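Local coordinates for pumilio homolog 23 (Arabidopsis thaliana, PDB 5WZK), which binds RNA in a sequence-specific way through a curved superhelix of pumilio repeats and recognises a segment of 18S rRNA, at residues E341-E346 with F403-I408. Sequence-based numbering, arbitrary orientation.
Sequences ENKCCE and FSSDHI
In the all-helical pumilio superhelix, Asn-342 near the start of helix 341-352 meets His-407 of the loop that carries the chain from helix 391-400 into helix 409-416. The polar join is between these two: the imidazole ND1 donates a nearly straight hydrogen bond (N-H...O 179°) to Asn-342 OD1 at 2.6 Å. The oxygen lies in the plane of the imidazole, whereas the amide is turned 73° from that plane. One face of the same ring is covered by Glu-341, whose CB stands 3.9 Å from the His-407 ring centroid, almost straight above it, as a CH-pi contact. With CG of His-407 set beside its backbone N (chi1 -53°), the imidazole reaches both neighbouring helix residues at once. Glu-341 also turns its CG to Phe-403, approaching CE1 at 3.4 Å, while Cys-345 SG meets CD2 and CE2 across that phenyl ring. This sulfur-aromatic contact is oblique, with SG 4.0 Å from the Phe-403 ring centroid. Ile-408, at the N-cap position of helix 409-416, brings its CG2 to within 3.7 Å of Cys-345 SG. Outside the two segments, Phe-403 also packs on Ile-331 and Ser-334 of helix 324-337, and the Cys-345 carbonyl is hydrogen-bonded to Tyr-411 OH. An alanine in place of His-407 would probably leave Asn-342 OD1 without its imidazole donor and strip the cover from Glu-341 CB. The bond to OD1 implies a proton on ND1; the Glu-341 carboxylate, with OE2 4.7 Å from His-407 NE2, could modestly favour a protonated imidazole, though its charge is not established. The loop thus meets the helix through one directional bond beside an apolar patch of sulfur, phenyl ring and methyl group.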
loop_
_atom_site.group_PDB
_atom_site.type_symbol
_atom_site.label_atom_id
_atom_site.label_comp_id
_atom_site.label_asym_id
_atom_site.label_seq_id
_atom_site.Cartn_x
_atom_site.Cartn_y
_atom_site.Cartn_z
ATOM N N GLU A 341 -20.853 14.964 6.509
ATOM C CA GLU A 341 -19.943 15.747 5.683
ATOM C C GLU A 341 -19.698 17.111 6.309
ATOM O O GLU A 341 -18.560 17.480 6.620
ATOM C CB GLU A 341 -20.503 15.891 4.268
ATOM C CG GLU A 341 -20.704 14.579 3.518
ATOM C CD GLU A 341 -22.162 14.161 3.460
ATOM O OE1 GLU A 341 -22.859 14.305 4.501
ATOM O OE2 GLU A 341 -22.611 13.717 2.368
ATOM N N ASN A 342 -20.770 17.858 6.550
ATOM C CA ASN A 342 -20.603 19.190 7.107
ATOM C C ASN A 342 -19.991 19.134 8.497
ATOM O O ASN A 342 -19.057 19.886 8.812
ATOM C CB ASN A 342 -21.940 19.907 7.135
ATOM C CG ASN A 342 -21.846 21.247 6.526
ATOM O OD1 ASN A 342 -22.011 21.393 5.319
ATOM N ND2 ASN A 342 -21.509 22.243 7.336
ATOM N N LYS A 343 -20.506 18.252 9.353
ATOM C CA LYS A 343 -19.913 18.147 10.678
ATOM C C LYS A 343 -18.413 17.879 10.577
ATOM O O LYS A 343 -17.617 18.495 11.296
ATOM C CB LYS A 343 -20.642 17.073 11.489
ATOM C CG LYS A 343 -21.919 17.570 12.166
ATOM C CD LYS A 343 -22.931 16.451 12.384
ATOM C CE LYS A 343 -24.210 16.949 13.066
ATOM N NZ LYS A 343 -23.949 17.365 14.480
ATOM N N CYS A 344 -18.008 17.028 9.628
ATOM C CA CYS A 344 -16.599 16.680 9.462
ATOM C C CYS A 344 -15.770 17.891 9.080
ATOM O O CYS A 344 -14.773 18.215 9.739
ATOM C CB CYS A 344 -16.446 15.598 8.399
ATOM S SG CYS A 344 -16.346 13.994 9.107
ATOM N N CYS A 345 -16.149 18.548 7.986
ATOM C CA CYS A 345 -15.438 19.743 7.551
ATOM C C CYS A 345 -15.353 20.776 8.663
ATOM O O CYS A 345 -14.260 21.254 8.983
ATOM C CB CYS A 345 -16.116 20.324 6.327
ATOM S SG CYS A 345 -16.070 19.183 4.961
ATOM N N GLU A 346 -16.492 21.098 9.296
ATOM C CA GLU A 346 -16.480 22.097 10.365
ATOM C C GLU A 346 -15.595 21.668 11.522
ATOM O O GLU A 346 -14.827 22.480 12.051
ATOM C CB GLU A 346 -17.893 22.386 10.867
ATOM C CG GLU A 346 -18.719 23.256 9.921
ATOM C CD GLU A 346 -17.927 24.427 9.327
ATOM O OE1 GLU A 346 -17.225 25.153 10.104
ATOM O OE2 GLU A 346 -18.020 24.596 8.075
ATOM N N PHE A 403 -15.472 16.754 -1.321
ATOM C CA PHE A 403 -16.805 17.184 -0.932
ATOM C C PHE A 403 -17.334 18.209 -1.927
ATOM O O PHE A 403 -16.578 18.841 -2.675
ATOM C CB PHE A 403 -16.801 17.814 0.463
ATOM C CG PHE A 403 -16.630 16.840 1.598
ATOM C CD1 PHE A 403 -17.537 15.819 1.804
ATOM C CD2 PHE A 403 -15.578 16.987 2.491
ATOM C CE1 PHE A 403 -17.377 14.945 2.854
ATOM C CE2 PHE A 403 -15.425 16.128 3.557
ATOM C CZ PHE A 403 -16.323 15.104 3.737
ATOM N N SER A 404 -18.649 18.399 -1.909
ATOM C CA SER A 404 -19.231 19.442 -2.741
ATOM C C SER A 404 -18.991 20.819 -2.113
ATOM O O SER A 404 -18.798 20.955 -0.902
ATOM C CB SER A 404 -20.724 19.200 -2.952
ATOM O OG SER A 404 -21.464 19.476 -1.772
ATOM N N SER A 405 -19.033 21.850 -2.961
ATOM C CA SER A 405 -18.714 23.210 -2.533
ATOM C C SER A 405 -19.552 23.688 -1.352
ATOM O O SER A 405 -19.103 24.582 -0.630
ATOM C CB SER A 405 -18.869 24.178 -3.709
ATOM O OG SER A 405 -20.056 23.923 -4.437
ATOM N N ASP A 406 -20.737 23.096 -1.126
ATOM C CA ASP A 406 -21.583 23.475 0.012
ATOM C C ASP A 406 -20.853 23.342 1.341
ATOM O O ASP A 406 -21.078 24.139 2.258
ATOM C CB ASP A 406 -22.833 22.596 0.072
ATOM C CG ASP A 406 -23.617 22.625 -1.191
ATOM O OD1 ASP A 406 -24.069 23.724 -1.574
ATOM O OD2 ASP A 406 -23.772 21.548 -1.806
ATOM N N HIS A 407 -20.016 22.313 1.481
ATOM C CA HIS A 407 -19.441 21.945 2.767
ATOM C C HIS A 407 -18.077 22.565 3.026
ATOM O O HIS A 407 -17.584 22.476 4.153
ATOM C CB HIS A 407 -19.303 20.412 2.875
ATOM C CG HIS A 407 -20.568 19.655 2.586
ATOM N ND1 HIS A 407 -21.722 19.812 3.326
ATOM C CD2 HIS A 407 -20.852 18.718 1.648
ATOM C CE1 HIS A 407 -22.664 19.021 2.845
ATOM N NE2 HIS A 407 -22.160 18.339 1.832
ATOM N N ILE A 408 -17.439 23.168 2.029
ATOM C CA ILE A 408 -16.019 23.478 2.171
ATOM C C ILE A 408 -15.712 24.927 1.814
ATOM O O ILE A 408 -14.614 25.239 1.331
ATOM C CB ILE A 408 -15.165 22.525 1.316
ATOM C CG1 ILE A 408 -15.599 22.605 -0.151
ATOM C CG2 ILE A 408 -15.256 21.111 1.860
ATOM C CD1 ILE A 408 -14.648 21.921 -1.094
#